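Local structure of MdcA (Pseudomonas aeruginosa, 5VIT) at residues R72-P75 with G76-H79; S114-I117 with G118-E122. The protein probably serves as the acyl carrier protein transferase subunit of malonate decarboxylase, exchanging acetyl for malonyl on the carrier. All coordinates share one frame; numbering follows the deposited sequence.

Contact 1 of 2, residues R72-P75 with G76-H79; sequences RVDP and GKLH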
loop_
_atom_site.group_PDB
_atom_site.type_symbol
_atom_site.label_atom_id
_atom_site.label_comp_id
_atom_site.label_asym_id
_atom_site.label_seq_id
_atom_site.Cartn_x
_atom_site.Cartn_y
_atom_site.Cartn_z
ATOM N N ARG A 72 -28.841 -36.142 -30.692
ATOM C CA ARG A 72 -29.675 -36.632 -31.790
ATOM C C ARG A 72 -30.422 -37.892 -31.381
ATOM O O ARG A 72 -30.893 -38.655 -32.222
ATOM C CB ARG A 72 -28.824 -36.924 -33.029
ATOM C CG ARG A 72 -28.042 -35.740 -33.554
ATOM C CD ARG A 72 -27.169 -36.132 -34.746
ATOM N NE ARG A 72 -27.913 -36.119 -36.007
ATOM C CZ ARG A 72 -28.407 -37.200 -36.609
ATOM N NH1 ARG A 72 -28.229 -38.401 -36.078
ATOM N NH2 ARG A 72 -29.073 -37.078 -37.750
ATOM N N VAL A 73 -30.506 -38.115 -30.077
ATOM C CA VAL A 73 -31.103 -39.326 -29.539
ATOM C C VAL A 73 -32.609 -39.128 -29.336
ATOM O O VAL A 73 -33.064 -38.004 -29.100
ATOM C CB VAL A 73 -30.387 -39.733 -28.211
ATOM C CG1 VAL A 73 -31.270 -40.554 -27.320
ATOM C CG2 VAL A 73 -29.090 -40.478 -28.513
ATOM N N ASP A 74 -33.373 -40.213 -29.464
ATOM C CA ASP A 74 -34.813 -40.191 -29.230
ATOM C C ASP A 74 -35.128 -39.985 -27.748
ATOM O O ASP A 74 -34.921 -40.890 -26.940
ATOM C CB ASP A 74 -35.445 -41.497 -29.744
ATOM C CG ASP A 74 -36.962 -41.542 -29.558
ATOM O OD1 ASP A 74 -37.600 -40.474 -29.452
ATOM O OD2 ASP A 74 -37.523 -42.661 -29.536
ATOM N N PRO A 75 -35.653 -38.797 -27.389
ATOM C CA PRO A 75 -35.936 -38.464 -25.986
ATOM C C PRO A 75 -36.965 -39.392 -25.355
ATOM O O PRO A 75 -37.167 -39.343 -24.142
ATOM C CB PRO A 75 -36.479 -37.026 -26.054
ATOM C CG PRO A 75 -36.027 -36.500 -27.370
ATOM C CD PRO A 75 -36.015 -37.692 -28.292
ATOM N N GLY A 76 -37.615 -40.220 -26.165
ATOM C CA GLY A 76 -38.573 -41.171 -25.640
ATOM C C GLY A 76 -37.854 -42.436 -25.228
ATOM O O GLY A 76 -38.440 -43.318 -24.605
ATOM N N LYS A 77 -36.577 -42.524 -25.592
ATOM C CA LYS A 77 -35.740 -43.666 -25.242
ATOM C C LYS A 77 -34.716 -43.265 -24.187
ATOM O O LYS A 77 -34.443 -44.018 -23.247
ATOM C CB LYS A 77 -35.030 -44.225 -26.477
ATOM C CG LYS A 77 -35.959 -44.798 -27.530
ATOM C CD LYS A 77 -35.173 -45.559 -28.590
ATOM C CE LYS A 77 -36.090 -46.405 -29.458
ATOM N NZ LYS A 77 -35.324 -47.328 -30.334
ATOM N N LEU A 78 -34.144 -42.076 -24.350
ATOM C CA LEU A 78 -33.231 -41.547 -23.352
ATOM C C LEU A 78 -33.753 -40.225 -22.837
ATOM O O LEU A 78 -33.876 -39.253 -23.570
ATOM C CB LEU A 78 -31.821 -41.388 -23.914
ATOM C CG LEU A 78 -31.092 -42.694 -24.223
ATOM C CD1 LEU A 78 -29.675 -42.414 -24.698
ATOM C CD2 LEU A 78 -31.082 -43.593 -22.999
ATOM N N HIS A 79 -34.075 -40.214 -21.556
ATOM C CA HIS A 79 -34.596 -39.032 -20.893
ATOM C C HIS A 79 -34.133 -39.108 -19.451
ATOM O O HIS A 79 -33.682 -40.167 -18.993
ATOM C CB HIS A 79 -36.118 -38.984 -20.983
ATOM C CG HIS A 79 -36.765 -40.265 -20.568
ATOM N ND1 HIS A 79 -37.044 -40.562 -19.252
ATOM C CD2 HIS A 79 -37.132 -41.349 -21.287
ATOM C CE1 HIS A 79 -37.585 -41.767 -19.181
ATOM N NE2 HIS A 79 -37.643 -42.268 -20.402
#

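Contact 2 of 2, residues S114-I117 with G118-E122; sequences SLRI and GQLLE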
loop_
_atom_site.group_PDB
_atom_site.type_symbol
_atom_site.label_atom_id
_atom_site.label_comp_id
_atom_site.label_asym_id
_atom_site.label_seq_id
_atom_site.Cartn_x
_atom_site.Cartn_y
_atom_site.Cartn_z
ATOM N N SER A 114 -23.577 -19.392 -19.366
ATOM C CA SER A 114 -23.966 -18.949 -18.018
ATOM C C SER A 114 -25.423 -18.464 -17.980
ATOM O O SER A 114 -26.191 -18.822 -17.064
ATOM C CB SER A 114 -23.018 -17.844 -17.515
ATOM O OG SER A 114 -23.085 -16.679 -18.339
ATOM N N LEU A 115 -25.801 -17.670 -18.984
ATOM C CA LEU A 115 -27.180 -17.216 -19.122
ATOM C C LEU A 115 -28.138 -18.373 -19.419
ATOM O O LEU A 115 -29.194 -18.491 -18.797
ATOM C CB LEU A 115 -27.279 -16.161 -20.217
ATOM C CG LEU A 115 -28.299 -15.040 -20.005
ATOM C CD1 LEU A 115 -28.006 -14.268 -18.715
ATOM C CD2 LEU A 115 -28.308 -14.097 -21.203
ATOM N N ARG A 116 -27.757 -19.238 -20.351
ATOM C CA ARG A 116 -28.631 -20.324 -20.772
ATOM C C ARG A 116 -28.952 -21.307 -19.635
ATOM O O ARG A 116 -30.093 -21.765 -19.514
ATOM C CB ARG A 116 -28.025 -21.069 -21.965
ATOM C CG ARG A 116 -29.000 -22.045 -22.601
ATOM C CD ARG A 116 -28.645 -22.359 -24.030
ATOM N NE ARG A 116 -29.570 -23.342 -24.587
ATOM C CZ ARG A 116 -29.214 -24.317 -25.421
ATOM N NH1 ARG A 116 -27.948 -24.434 -25.803
ATOM N NH2 ARG A 116 -30.122 -25.175 -25.874
ATOM N N ILE A 117 -27.962 -21.609 -18.793
ATOM C CA ILE A 117 -28.166 -22.522 -17.673
ATOM C C ILE A 117 -29.192 -21.947 -16.705
ATOM O O ILE A 117 -30.103 -22.656 -16.269
ATOM C CB ILE A 117 -26.845 -22.825 -16.937
ATOM C CG1 ILE A 117 -26.037 -23.854 -17.732
ATOM C CG2 ILE A 117 -27.122 -23.348 -15.543
ATOM C CD1 ILE A 117 -24.632 -24.078 -17.227
ATOM N N GLY A 118 -29.058 -20.661 -16.394
ATOM C CA GLY A 118 -30.059 -19.967 -15.601
ATOM C C GLY A 118 -31.434 -20.008 -16.255
ATOM O O GLY A 118 -32.437 -20.274 -15.599
ATOM N N GLN A 119 -31.464 -19.767 -17.561
ATOM C CA GLN A 119 -32.697 -19.835 -18.338
ATOM C C GLN A 119 -33.372 -21.212 -18.260
ATOM O O GLN A 119 -34.565 -21.314 -17.958
ATOM C CB GLN A 119 -32.412 -19.477 -19.802
ATOM C CG GLN A 119 -33.664 -19.448 -20.661
ATOM C CD GLN A 119 -34.641 -18.368 -20.203
ATOM O OE1 GLN A 119 -35.620 -18.648 -19.498
ATOM N NE2 GLN A 119 -34.373 -17.123 -20.595
ATOM N N LEU A 120 -32.604 -22.266 -18.532
ATOM C CA LEU A 120 -33.128 -23.623 -18.477
ATOM C C LEU A 120 -33.557 -24.004 -17.065
ATOM O O LEU A 120 -34.447 -24.837 -16.886
ATOM C CB LEU A 120 -32.092 -24.623 -18.993
ATOM C CG LEU A 120 -31.795 -24.570 -20.495
ATOM C CD1 LEU A 120 -30.459 -25.234 -20.815
ATOM C CD2 LEU A 120 -32.931 -25.215 -21.287
ATOM N N LEU A 121 -32.925 -23.394 -16.066
ATOM C CA LEU A 121 -33.250 -23.697 -14.680
ATOM C C LEU A 121 -34.615 -23.109 -14.296
ATOM O O LEU A 121 -35.401 -23.784 -13.637
ATOM C CB LEU A 121 -32.147 -23.183 -13.745
ATOM C CG LEU A 121 -32.016 -23.758 -12.325
ATOM C CD1 LEU A 121 -30.612 -23.504 -11.783
ATOM C CD2 LEU A 121 -33.051 -23.168 -11.377
ATOM N N GLU A 122 -34.893 -21.866 -14.696
ATOM C CA GLU A 122 -36.192 -21.236 -14.402
ATOM C C GLU A 122 -37.339 -21.969 -15.075
ATOM O O GLU A 122 -38.405 -22.129 -14.492
ATOM C CB GLU A 122 -36.234 -19.775 -14.856
ATOM C CG GLU A 122 -34.971 -18.980 -14.637
ATOM C CD GLU A 122 -34.860 -17.816 -15.611
ATOM O OE1 GLU A 122 -35.898 -17.170 -15.882
ATOM O OE2 GLU A 122 -33.742 -17.566 -16.122
#

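Contact 1 of 2, residues R72-P75 with G76-H79
The carbonyl oxygen of Asp-74 is gripped by two amides of the turn that follows it. Leu-78 N lies 3.0 Å from Asp-74 O, in the carbonyl plane and with a nearly straight N-H...O angle of 166°; Lys-77 N is closer to Asp-74 O, at 2.7 Å, but approaches from above that plane. The side chain of Asp-74 adds a third link: CG stands opposite the backbone N (chi1 -179°), which lets OD1 take a weak bond from Gly-76 N at 3.3 Å. Together these form a type I beta turn over Asp-74 to Lys-77, overlaid by an Asx turn and extended into an alpha turn by the bond from Leu-78 N, in the loop between helix 64-70 and strand 81-85. Asp-74 N is satisfied by the carboxylate of Glu-44, on helix 39-46, and the backbone of His-79 is hydrogen-bonded to Gly-50. OD2 of Asp-74 rests against the methylene CG of Lys-77, 3.3 Å away; the ammonium NZ stays 5.2 Å from OD2, and any attraction between the charges is probably weak. On the buried side Val-73 CG1 packs on Leu-78 CB at 3.5 Å and on its CD1. Pro-75 O sits at the edge of the His-79 ring, 3.5 Å from CD2.

Contact 2 of 2, residues S114-I117 with G118-E122
Residues 114-122 form one alpha helix, in which the carbonyls of Ser-114 to Ile-117 accept the amides four residues on. The pairing is uneven: Leu-120 N to Arg-116 O is short and straight at 2.7 Å, whereas Gly-118 N to Ser-114 O is weak at 3.5 Å. Leu-121 N reaches Ile-117 O at 2.9 Å through a bent bond, 137° at the hydrogen. Among the side chains, Arg-116 and Leu-120 meet one turn apart, CG of the arginine lying 3.9 Å from CD1 of the leucine. A chi1 of -170° sets the arginine CG trans to the amide nitrogen, and the chain, stretched on to NE, brings its guanidinium to helix 91-98, where NH2 forms a salt bridge with Asp-95 and NH1 bonds to Pro-91 O. The helix is the crossover of a beta-alpha-beta unit between strands 102-107 and 127-131. Ile-117 and Leu-121 both press on Ile-128 of the second strand, while Ile-117 also joins Leu-120 against Leu-94. Between the turns, Leu-121 CB lies 3.3 Å from Ile-117 O, and Gln-119 CB sits equally near Arg-116 O.

In the fold
Both contacts belong to connections of the same parallel sheet and follow one another along the chain. Contact 1 leads into strand 81-85, which is followed across the sheet by the two strands that contact 2 connects, 102-107 and then 127-131, the last at the edge of the sheet within this chain. The two contacts do not touch: their centres are about 22 Å apart and their nearest atoms about 12 Å. Both lie on the same side of the chain's centre, the centre of contact 1 about 31 Å from it and that of contact 2 about 21 Å. Contact 2 also meets Arg-375 and Leu-376, far later in the sequence.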